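Side-chain contacts in leucine-rich repeat protein (Bacteroides thetaiotaomicron, PDB 4ECN), which is of unknown function but is an extracellular leucine-rich repeat protein that probably binds other proteins: residues N305-L308 with D309-G312; G363-G367 with D368-T372; R379-R382 with I383-Y387; P508-L511 with Y512-E516; A616-D619 with Q620-G623. One frame throughout, in Å; residues are numbered along the deposited sequence.

Interaction 1. Residues N305-L308 with D309-G312; sequences NKEL and DMWG
In the loop that runs into the first strands of the leucine-rich repeat solenoid, Trp311 folds back across a short 3-10 turn and lays its indole against Leu308 and Lys306. The turn rests on two backbone bonds, Met310 N to Glu307 O at 2.7 Å and Trp311 N to Leu308 O at 3.0 Å. A third bond comes from the indole, whose NE1 donates to Lys306 O at 2.9 Å with an N-H...O angle of 152°. The acceptor lies close to the ring plane, yet seen from the carbonyl the donor stands well above its plane. Leu308 supplies one face of the ring: its CA sits 3.7 Å from the centroid of the five-membered ring in a CH-pi contact, and on the same side CD1 reaches CE3 at 3.6 Å. Leucine CG lies opposite the backbone N (chi1 175°), which carries CD1 out over the six-membered ring. With an alanine in place of Trp311, Lys306 O would probably lose its indole donor and Leu308 the ring that lies against it. The extended Lys306 chain crosses Met310, a selenomethionine, at about a right angle, CE 3.4 Å from Met310 O, while NZ bonds to Asp313 O. The acids turn to partners beyond the turn: Glu307 to Arg240 in a salt bridge, Asp309 to Tyr267 in a hydrogen bond. Glu307 and Leu308 also pack on strands 214-227 and 230-238. The whole is a 3-10 turn closed by a tryptophan, leading into strand 317-319 at the start of the repeats.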
# COMPACT_ATOMS: atom_id res chain seq x y z
N ASN A 305 19.48 -10.41 16.38
CA ASN A 305 19.93 -11.25 17.51
C ASN A 305 20.16 -12.67 16.98
O ASN A 305 19.59 -13.65 17.46
CB ASN A 305 18.92 -11.22 18.66
CG ASN A 305 18.60 -9.83 19.12
OD1 ASN A 305 17.44 -9.43 19.14
ND2 ASN A 305 19.64 -9.03 19.34
N LYS A 306 20.96 -12.73 15.94
CA LYS A 306 21.28 -13.95 15.24
C LYS A 306 22.63 -13.75 14.53
O LYS A 306 23.11 -12.61 14.46
CB LYS A 306 20.13 -14.37 14.29
CG LYS A 306 19.70 -13.32 13.26
CD LYS A 306 18.64 -13.88 12.33
CE LYS A 306 18.26 -12.93 11.24
NZ LYS A 306 17.17 -13.47 10.38
N GLU A 307 23.25 -14.85 14.07
CA GLU A 307 24.52 -14.88 13.36
C GLU A 307 24.54 -13.87 12.23
O GLU A 307 23.61 -13.85 11.42
CB GLU A 307 24.76 -16.29 12.80
CG GLU A 307 26.11 -16.44 12.12
CD GLU A 307 26.27 -17.66 11.25
OE1 GLU A 307 25.29 -18.41 11.04
OE2 GLU A 307 27.40 -17.84 10.73
N LEU A 308 25.63 -13.06 12.15
CA LEU A 308 25.91 -12.02 11.16
C LEU A 308 25.59 -12.46 9.74
O LEU A 308 24.98 -11.70 8.97
CB LEU A 308 27.39 -11.62 11.25
CG LEU A 308 27.89 -10.61 10.20
CD1 LEU A 308 27.14 -9.28 10.28
CD2 LEU A 308 29.39 -10.40 10.31
N ASP A 309 25.98 -13.69 9.39
CA ASP A 309 25.76 -14.27 8.09
C ASP A 309 24.26 -14.37 7.73
O ASP A 309 23.92 -14.49 6.55
CB ASP A 309 26.37 -15.66 8.05
CG ASP A 309 26.92 -16.01 6.69
OD1 ASP A 309 27.75 -15.23 6.16
OD2 ASP A 309 26.54 -17.08 6.15
N MSE A 310 23.38 -14.28 8.74
CA MSE A 310 21.92 -14.38 8.56
C MSE A 310 21.21 -13.03 8.55
O MSE A 310 19.99 -13.00 8.34
CB MSE A 310 21.30 -15.24 9.68
CG MSE A 310 21.68 -16.71 9.61
SE MSE A 310 21.28 -17.45 7.87
CE MSE A 310 23.12 -17.75 7.18
N TRP A 311 21.95 -11.91 8.75
CA TRP A 311 21.37 -10.58 8.84
C TRP A 311 20.66 -10.14 7.55
O TRP A 311 19.81 -9.26 7.64
CB TRP A 311 22.42 -9.54 9.22
CG TRP A 311 22.81 -9.57 10.67
CD1 TRP A 311 22.63 -10.59 11.56
CD2 TRP A 311 23.57 -8.57 11.36
NE1 TRP A 311 23.20 -10.28 12.77
CE2 TRP A 311 23.79 -9.05 12.67
CE3 TRP A 311 24.13 -7.34 10.98
CZ2 TRP A 311 24.51 -8.32 13.62
CZ3 TRP A 311 24.86 -6.62 11.92
CH2 TRP A 311 25.04 -7.11 13.21
N GLY A 312 20.93 -10.79 6.42
CA GLY A 312 20.24 -10.52 5.15
C GLY A 312 18.85 -11.12 5.08
O GLY A 312 18.05 -10.73 4.22

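Interaction 2. Residues G363-G367 with D368-T372; sequences GRLFG and DEELT
Phe366 N donates to Glu369 O at 2.9 Å in an almost straight bond (171°), with the donor nearly along the C=O axis. The return bond, Glu369 N to Phe366 O, is weak at 3.3 Å. Together they make a single antiparallel hydrogen-bonded bridge closed by a type II' beta turn, with Gly367 at the corner where positive phi (76°) suits glycine. Beyond the turn the side chains of Arg364 and Glu370 run side by side, pointing the same way. Glu370 OE2 lies 3.5 Å from Arg364 CD, so the carboxylate rests on the aliphatic part of the arginine; the charged ends stay apart, OE2 being 4.8 Å from NE of Arg364, which makes a cation-pi contact with Tyr288. Glu370 CB meets Leu365 CD2 at 3.8 Å, the leucine tip leaning over from across the bridge. Replacing Glu370 by an alanine would probably uncover the methylenes of Arg364 and remove the nearby negative charge, leaving only the CB contact to Leu365. Phe366 CE1 touches Leu371 CD1 at 3.8 Å, and Glu369 O lies at the edge of the same ring. The phenylalanine has CG opposite its carbonyl carbon (chi1 -63°), which swings the ring toward Leu371. The turn lies between helices 359-362 and 377-384: Phe366, Glu369 and Leu371 all pack on Ile383 of the latter, Glu369 OE2 forms salt bridges with Arg379 and Arg382, and Phe366 meets Tyr454 of strand 452-456.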
# COMPACT_ATOMS: atom_id res chain seq x y z
N GLY A 363 -0.12 -3.58 3.71
CA GLY A 363 1.28 -3.42 4.13
C GLY A 363 2.28 -3.36 2.98
O GLY A 363 2.22 -2.48 2.11
N ARG A 364 3.16 -4.36 2.96
CA ARG A 364 4.27 -4.59 2.01
C ARG A 364 3.79 -4.97 0.61
O ARG A 364 4.53 -4.78 -0.36
CB ARG A 364 5.09 -5.74 2.60
CG ARG A 364 6.37 -6.15 1.93
CD ARG A 364 7.01 -7.27 2.73
NE ARG A 364 7.33 -6.86 4.10
CZ ARG A 364 7.01 -7.57 5.18
NH1 ARG A 364 6.37 -8.72 5.06
NH2 ARG A 364 7.34 -7.14 6.39
N LEU A 365 2.58 -5.56 0.51
CA LEU A 365 2.00 -6.04 -0.74
C LEU A 365 1.14 -5.01 -1.47
O LEU A 365 0.70 -4.01 -0.89
CB LEU A 365 1.12 -7.25 -0.48
CG LEU A 365 1.76 -8.46 0.15
CD1 LEU A 365 0.70 -9.49 0.53
CD2 LEU A 365 2.84 -9.04 -0.75
N PHE A 366 0.91 -5.31 -2.76
CA PHE A 366 0.04 -4.65 -3.72
C PHE A 366 -0.98 -5.68 -4.10
O PHE A 366 -0.74 -6.48 -5.02
CB PHE A 366 0.83 -4.11 -4.91
CG PHE A 366 1.84 -3.05 -4.56
CD1 PHE A 366 3.13 -3.39 -4.22
CD2 PHE A 366 1.50 -1.70 -4.62
CE1 PHE A 366 4.07 -2.41 -3.91
CE2 PHE A 366 2.44 -0.72 -4.32
CZ PHE A 366 3.72 -1.08 -3.96
N GLY A 367 -2.02 -5.76 -3.29
CA GLY A 367 -3.02 -6.80 -3.42
C GLY A 367 -2.43 -8.08 -2.86
O GLY A 367 -2.25 -8.19 -1.65
N ASP A 368 -2.03 -8.98 -3.76
CA ASP A 368 -1.42 -10.25 -3.36
C ASP A 368 0.03 -10.33 -3.74
O ASP A 368 0.74 -11.16 -3.16
CB ASP A 368 -2.17 -11.44 -3.97
CG ASP A 368 -3.44 -11.85 -3.23
OD1 ASP A 368 -3.66 -11.36 -2.09
OD2 ASP A 368 -4.19 -12.70 -3.78
N GLU A 369 0.49 -9.53 -4.73
CA GLU A 369 1.90 -9.67 -5.10
C GLU A 369 2.73 -8.54 -4.53
O GLU A 369 2.21 -7.54 -4.02
CB GLU A 369 2.17 -9.83 -6.61
CG GLU A 369 1.36 -8.97 -7.56
CD GLU A 369 1.65 -9.33 -9.00
OE1 GLU A 369 1.87 -10.53 -9.29
OE2 GLU A 369 1.72 -8.40 -9.83
N GLU A 370 4.03 -8.79 -4.49
CA GLU A 370 5.02 -7.90 -3.91
C GLU A 370 5.85 -7.24 -5.01
O GLU A 370 5.79 -7.62 -6.18
CB GLU A 370 5.91 -8.74 -2.96
CG GLU A 370 6.55 -7.99 -1.80
CD GLU A 370 7.21 -8.90 -0.76
OE1 GLU A 370 6.60 -9.93 -0.39
OE2 GLU A 370 8.32 -8.54 -0.29
N LEU A 371 6.58 -6.21 -4.62
CA LEU A 371 7.48 -5.48 -5.49
C LEU A 371 8.81 -6.20 -5.44
O LEU A 371 9.37 -6.38 -4.35
CB LEU A 371 7.56 -4.03 -4.99
CG LEU A 371 7.96 -3.01 -6.00
CD1 LEU A 371 6.75 -2.39 -6.62
CD2 LEU A 371 8.71 -1.91 -5.31
N THR A 372 9.26 -6.76 -6.57
CA THR A 372 10.48 -7.57 -6.56
C THR A 372 11.49 -7.13 -7.62
O THR A 372 11.10 -6.55 -8.63
CB THR A 372 10.17 -9.07 -6.79
OG1 THR A 372 9.45 -9.23 -8.02
CG2 THR A 372 9.44 -9.71 -5.61

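Interaction 3. Residues R379-R382 with I383-Y387; sequences RKHR and IRMHY
Ile383, His381 and Arg384 carry this contact, each set one turn of helix from its main partner. Ile383 N bonds to Arg379 O at 3.2 Å, and its CG1 branch packs against that same carbonyl and, more distantly, against the guanidinium of Arg379. His381 offers one ring face to Met385, here selenomethionine: CG stands 3.8 Å from the ring centroid in a CH-pi contact, while SE lies oblique to the ring at 4.4 Å from the centroid. Histidine CG points away from the backbone N (chi1 -176°), which lays the ring forward along the helix toward Met385. The extended Arg384 crosses Lys380 at a slant, with Lys380 CE over one face of the guanidinium, 3.6 Å from NH2. Lysine NZ is only 4.1 Å from the same NH2, a pairing of like charges probably eased by Asp495, in salt bridge with Arg384. Arg384 NH2 also bonds Gln518 OE1, and Lys380 NZ bonds Thr494 OG1. A water at the guanidinium edge accepts from Arg384 NH1 at 2.8 Å and also bonds to His381 ND1, tying the two side chains together. The residues lie on helix 377-384 and the start of helix 386-391; Arg384 and Met385 lie on strand 552-554 of the repeat sheet, with Arg384 also on 519-521 and Met385 on 577-579, while Ile383 packs against Leu371 of the preceding loop.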
# COMPACT_ATOMS: atom_id res chain seq x y z
N ARG A 379 4.41 -8.17 -15.02
CA ARG A 379 4.43 -8.00 -13.57
C ARG A 379 4.55 -6.53 -13.18
O ARG A 379 3.87 -6.09 -12.25
CB ARG A 379 5.57 -8.81 -12.96
CG ARG A 379 5.22 -10.26 -12.76
CD ARG A 379 4.77 -10.58 -11.34
NE ARG A 379 5.82 -10.44 -10.32
CZ ARG A 379 5.79 -9.55 -9.33
NH1 ARG A 379 4.78 -8.70 -9.21
NH2 ARG A 379 6.77 -9.52 -8.43
N LYS A 380 5.41 -5.79 -13.92
CA LYS A 380 5.68 -4.36 -13.73
C LYS A 380 4.44 -3.51 -14.04
O LYS A 380 4.12 -2.57 -13.32
CB LYS A 380 6.86 -3.93 -14.63
CG LYS A 380 7.47 -2.56 -14.32
CD LYS A 380 8.71 -2.31 -15.17
CE LYS A 380 9.35 -0.99 -14.84
NZ LYS A 380 10.67 -0.81 -15.52
N HIS A 381 3.73 -3.89 -15.11
CA HIS A 381 2.52 -3.20 -15.54
C HIS A 381 1.38 -3.44 -14.55
O HIS A 381 0.67 -2.49 -14.21
CB HIS A 381 2.13 -3.65 -16.94
CG HIS A 381 0.96 -2.90 -17.48
ND1 HIS A 381 1.07 -1.56 -17.85
CD2 HIS A 381 -0.31 -3.32 -17.68
CE1 HIS A 381 -0.14 -1.22 -18.26
NE2 HIS A 381 -1.00 -2.24 -18.18
N ARG A 382 1.24 -4.68 -14.02
CA ARG A 382 0.24 -5.02 -13.01
C ARG A 382 0.39 -4.14 -11.76
O ARG A 382 -0.62 -3.70 -11.20
CB ARG A 382 0.36 -6.50 -12.61
CG ARG A 382 -0.97 -7.25 -12.68
CD ARG A 382 -1.00 -8.57 -11.91
NE ARG A 382 0.24 -9.35 -11.98
CZ ARG A 382 0.58 -10.16 -12.98
NH1 ARG A 382 -0.22 -10.31 -14.03
NH2 ARG A 382 1.73 -10.81 -12.94
N ILE A 383 1.65 -3.91 -11.35
CA ILE A 383 2.03 -3.09 -10.20
C ILE A 383 1.76 -1.61 -10.51
O ILE A 383 1.25 -0.90 -9.63
CB ILE A 383 3.52 -3.32 -9.78
CG1 ILE A 383 3.76 -4.75 -9.19
CG2 ILE A 383 4.01 -2.25 -8.81
CD1 ILE A 383 2.90 -5.18 -7.88
N ARG A 384 2.09 -1.16 -11.74
CA ARG A 384 1.83 0.23 -12.14
C ARG A 384 0.30 0.54 -12.18
O ARG A 384 -0.12 1.67 -11.88
CB ARG A 384 2.44 0.51 -13.52
CG ARG A 384 3.93 0.68 -13.53
CD ARG A 384 4.47 0.51 -14.92
NE ARG A 384 5.79 1.11 -15.06
CZ ARG A 384 6.43 1.29 -16.21
NH1 ARG A 384 5.86 0.92 -17.36
NH2 ARG A 384 7.63 1.86 -16.24
N MSE A 385 -0.53 -0.46 -12.54
CA MSE A 385 -1.98 -0.33 -12.64
C MSE A 385 -2.67 -0.53 -11.29
O MSE A 385 -3.91 -0.41 -11.23
CB MSE A 385 -2.57 -1.34 -13.68
CG MSE A 385 -2.19 -1.09 -15.16
SE MSE A 385 -2.40 0.75 -15.85
CE MSE A 385 -0.64 1.43 -15.50
N HIS A 386 -1.90 -0.84 -10.20
CA HIS A 386 -2.52 -1.07 -8.88
C HIS A 386 -3.27 0.18 -8.41
O HIS A 386 -4.44 0.03 -8.07
CB HIS A 386 -1.51 -1.50 -7.83
CG HIS A 386 -2.16 -1.96 -6.57
ND1 HIS A 386 -2.27 -1.12 -5.46
CD2 HIS A 386 -2.75 -3.14 -6.28
CE1 HIS A 386 -2.88 -1.84 -4.53
NE2 HIS A 386 -3.21 -3.05 -4.98
N TYR A 387 -2.64 1.41 -8.48
CA TYR A 387 -3.33 2.65 -8.07
C TYR A 387 -4.68 2.78 -8.79
O TYR A 387 -5.70 3.02 -8.15
CB TYR A 387 -2.47 3.92 -8.31
CG TYR A 387 -3.03 5.15 -7.61
CD1 TYR A 387 -2.72 5.43 -6.29
CD2 TYR A 387 -3.91 6.01 -8.27
CE1 TYR A 387 -3.26 6.55 -5.64
CE2 TYR A 387 -4.47 7.12 -7.62
CZ TYR A 387 -4.14 7.38 -6.30
OH TYR A 387 -4.68 8.48 -5.66
O HOH W 1 3.73 -0.68 -18.24

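Interaction 4. Residues P508-L511 with Y512-E516; sequences PDFL and YDLPE
The ring of Tyr512 has Leu511 CB over one face and Asp509 O at its edge, near the ring plane, 3.6 Å from CD2. Asp509 CA also lies in plane at that edge, and Pro508 O approaches obliquely, 3.7 Å from CE2. With CG on the far side from the carbonyl carbon (chi1 -55°), the tyrosine turns back along the chain and lies alongside the carbonyls of the turn. The Phe510 ring is differently covered: Leu511 CG stands above one face, toward the rim, and Leu514 CD1 comes up obliquely to CE1 at 4.0 Å. Phe510 and Leu514 lie side by side and point the same way. Two successive backbone bonds from residue i+3 to i shape this turn: Tyr512 N to Asp509 O at 3.2 Å, and Asp513 N to Phe510 O, also at 3.2 Å. In both, the donor sits well above the carbonyl plane. This turn forms part of the return loop of a leucine-rich repeat, between strands 495-499 and 519-521, and its spaced apolar residues face inward: Phe510, Leu511 and Leu514 all pack on Val496, and Pro508 on Leu498. Leu511 CD2 and Leu514 CD1 approach more loosely, at 4.4 Å. Phe510 also meets the ring of Trp487. On the outer side, Arg539 of helix 530-542 makes a cation-pi contact with Tyr512, whose OH bonds weakly to Asp536 O.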
# COMPACT_ATOMS: atom_id res chain seq x y z
N PRO A 508 10.18 17.52 -5.37
CA PRO A 508 11.63 17.60 -5.16
C PRO A 508 12.39 17.59 -6.49
O PRO A 508 11.93 16.97 -7.47
CB PRO A 508 11.93 16.35 -4.32
CG PRO A 508 10.89 15.45 -4.64
CD PRO A 508 9.66 16.23 -4.89
N ASP A 509 13.58 18.25 -6.50
CA ASP A 509 14.44 18.44 -7.68
C ASP A 509 14.95 17.14 -8.31
O ASP A 509 15.20 17.14 -9.52
CB ASP A 509 15.66 19.29 -7.33
CG ASP A 509 15.55 20.73 -7.82
OD1 ASP A 509 14.57 21.42 -7.43
OD2 ASP A 509 16.44 21.16 -8.59
N PHE A 510 15.09 16.04 -7.52
CA PHE A 510 15.66 14.79 -8.02
C PHE A 510 14.85 14.23 -9.22
O PHE A 510 15.46 13.64 -10.12
CB PHE A 510 15.79 13.76 -6.90
CG PHE A 510 14.59 12.90 -6.61
CD1 PHE A 510 14.39 11.70 -7.28
CD2 PHE A 510 13.68 13.26 -5.62
CE1 PHE A 510 13.26 10.92 -7.02
CE2 PHE A 510 12.56 12.47 -5.36
CZ PHE A 510 12.36 11.30 -6.06
N LEU A 511 13.52 14.47 -9.27
CA LEU A 511 12.64 13.99 -10.35
C LEU A 511 13.03 14.50 -11.73
O LEU A 511 12.91 13.76 -12.71
CB LEU A 511 11.18 14.41 -10.10
CG LEU A 511 10.48 13.77 -8.94
CD1 LEU A 511 9.16 14.46 -8.67
CD2 LEU A 511 10.33 12.27 -9.16
N TYR A 512 13.46 15.76 -11.80
CA TYR A 512 13.78 16.45 -13.04
C TYR A 512 15.16 16.06 -13.58
O TYR A 512 15.47 16.34 -14.74
CB TYR A 512 13.70 17.96 -12.81
CG TYR A 512 12.36 18.41 -12.25
CD1 TYR A 512 11.24 18.56 -13.07
CD2 TYR A 512 12.21 18.71 -10.89
CE1 TYR A 512 10.01 18.97 -12.56
CE2 TYR A 512 10.98 19.13 -10.37
CZ TYR A 512 9.89 19.26 -11.21
OH TYR A 512 8.68 19.68 -10.71
N ASP A 513 15.97 15.38 -12.74
CA ASP A 513 17.33 14.97 -13.10
C ASP A 513 17.40 13.47 -13.41
O ASP A 513 18.48 12.95 -13.70
CB ASP A 513 18.31 15.33 -11.97
CG ASP A 513 18.35 16.82 -11.60
OD1 ASP A 513 17.90 17.65 -12.43
OD2 ASP A 513 18.85 17.14 -10.50
N LEU A 514 16.24 12.78 -13.40
CA LEU A 514 16.18 11.36 -13.69
C LEU A 514 16.20 11.17 -15.19
O LEU A 514 15.44 11.84 -15.90
CB LEU A 514 14.96 10.68 -13.03
CG LEU A 514 15.03 10.50 -11.50
CD1 LEU A 514 13.73 10.04 -10.93
CD2 LEU A 514 16.16 9.55 -11.07
N PRO A 515 17.09 10.29 -15.68
CA PRO A 515 17.22 10.09 -17.15
C PRO A 515 16.08 9.33 -17.82
O PRO A 515 15.68 9.72 -18.92
CB PRO A 515 18.49 9.26 -17.29
CG PRO A 515 19.12 9.24 -15.97
CD PRO A 515 18.07 9.47 -14.95
N GLU A 516 15.60 8.24 -17.20
CA GLU A 516 14.63 7.34 -17.82
C GLU A 516 13.32 7.16 -17.01
O GLU A 516 12.78 6.05 -16.98
CB GLU A 516 15.30 5.97 -18.00
CG GLU A 516 16.50 6.00 -18.94
CD GLU A 516 16.24 6.39 -20.38
OE1 GLU A 516 15.12 6.12 -20.90
OE2 GLU A 516 17.17 6.94 -21.02

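Interaction 5. Residues A616-D619 with Q620-G623; sequences AFTD and QVEG
Val621 CG2 touches Phe617 CB at 3.8 Å and Thr618 O at 3.3 Å. The nearest phenylalanine atom is CB; toward the ring the methyl stands obliquely. Valine CG1 points opposite the backbone N (chi1 173°), which turns CG2 back toward Phe617 and Thr618. Thr618 OG1 accepts from Gln620 N at 3.5 Å, a weak bond with an N-H...O angle of 144°, and thereby makes a loose ST turn. The same hydroxyl oxygen is 3.7 Å from Gln620 CB. Asp619 and Gln620 stand next to each other on the outside, pointing the same way; Gln620 NE2 is 3.5 Å from Asp619 OD1, with carboxylate and amide planes 68° apart. The turn is part of the repeat solenoid where the chain passes from strand 616-617, at the edge of one long sheet, to strand 623-625, which begins the next. Parallel pairing sets its first half: Ala616 and Thr618 share backbone bonds with strand 596-601, and Thr618 OG1 is also hydrogen-bonded to Thr598 OG1, which holds the threonine side chain in position beside the turn. Phe617 packs on Leu600, and its ring meets that of Phe638 at a shallow angle between planes. The second half is held by the next turn of the solenoid: Val621 O accepts from Tyr644 OH, and the backbone of Glu622 is bonded to that of Ser648 in strand 646-650.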
# COMPACT_ATOMS: atom_id res chain seq x y z
N ALA A 616 -5.88 11.93 -28.23
CA ALA A 616 -6.24 10.75 -29.00
C ALA A 616 -6.23 9.56 -28.05
O ALA A 616 -5.80 9.70 -26.89
CB ALA A 616 -5.29 10.57 -30.15
N PHE A 617 -6.71 8.40 -28.50
CA PHE A 617 -6.77 7.22 -27.65
C PHE A 617 -6.20 6.01 -28.36
O PHE A 617 -6.18 5.98 -29.60
CB PHE A 617 -8.23 6.96 -27.23
CG PHE A 617 -8.85 8.11 -26.46
CD1 PHE A 617 -8.60 8.28 -25.09
CD2 PHE A 617 -9.66 9.05 -27.11
CE1 PHE A 617 -9.15 9.36 -24.39
CE2 PHE A 617 -10.22 10.12 -26.40
CZ PHE A 617 -9.96 10.28 -25.05
N THR A 618 -5.71 5.02 -27.58
CA THR A 618 -5.13 3.78 -28.10
C THR A 618 -6.22 2.70 -28.24
O THR A 618 -7.34 2.87 -27.76
CB THR A 618 -3.95 3.26 -27.23
OG1 THR A 618 -4.40 2.80 -25.96
CG2 THR A 618 -2.85 4.27 -27.08
N ASP A 619 -5.87 1.61 -28.93
CA ASP A 619 -6.70 0.43 -29.20
C ASP A 619 -6.73 -0.51 -27.95
O ASP A 619 -7.09 -1.70 -28.06
CB ASP A 619 -6.16 -0.29 -30.44
CG ASP A 619 -4.75 -0.88 -30.31
OD1 ASP A 619 -3.87 -0.20 -29.71
OD2 ASP A 619 -4.51 -1.96 -30.88
N GLN A 620 -6.38 0.04 -26.77
CA GLN A 620 -6.30 -0.72 -25.53
C GLN A 620 -7.20 -0.13 -24.45
O GLN A 620 -7.25 -0.70 -23.36
CB GLN A 620 -4.83 -0.76 -25.02
CG GLN A 620 -3.76 -1.29 -25.98
CD GLN A 620 -3.99 -2.70 -26.50
OE1 GLN A 620 -4.69 -3.54 -25.89
NE2 GLN A 620 -3.39 -3.00 -27.65
N VAL A 621 -7.90 0.99 -24.74
CA VAL A 621 -8.76 1.73 -23.79
C VAL A 621 -9.87 0.87 -23.23
O VAL A 621 -10.63 0.28 -23.99
CB VAL A 621 -9.39 3.01 -24.40
CG1 VAL A 621 -10.37 3.63 -23.43
CG2 VAL A 621 -8.32 4.03 -24.83
N GLU A 622 -9.99 0.83 -21.90
CA GLU A 622 -11.09 0.11 -21.29
C GLU A 622 -12.21 1.14 -20.94
O GLU A 622 -13.17 1.22 -21.69
CB GLU A 622 -10.66 -0.76 -20.10
CG GLU A 622 -11.81 -1.51 -19.43
CD GLU A 622 -12.80 -2.27 -20.30
OE1 GLU A 622 -12.37 -3.04 -21.19
OE2 GLU A 622 -14.02 -2.12 -20.05
N GLY A 623 -12.03 1.94 -19.88
CA GLY A 623 -13.01 2.94 -19.47
C GLY A 623 -12.38 4.28 -19.13
O GLY A 623 -11.37 4.36 -18.42

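All five contacts are local, four round turns or loops and one along a helix, but their places in the solenoid differ. Interaction 4 is buried in the repeat interior and combines backbone turn bonds with apolar packing, whereas interactions 1, 2 and 5 lie at the surface and mix backbone bonds with polar groups; interaction 3 is partly buried. Interactions 2 and 3 alone touch, their centres 10 Å apart: Glu369 meets Arg382 of the helix in a salt bridge. Interactions 3 and 4 both pack on the long mixed sheet, and interaction 5 extends its far edge. Interaction 1, its centre about 50 Å from that of interaction 5, lies near the start of the repeats, where Glu307 reaches Arg240 and Asp309 reaches Tyr267 of helix 266-280.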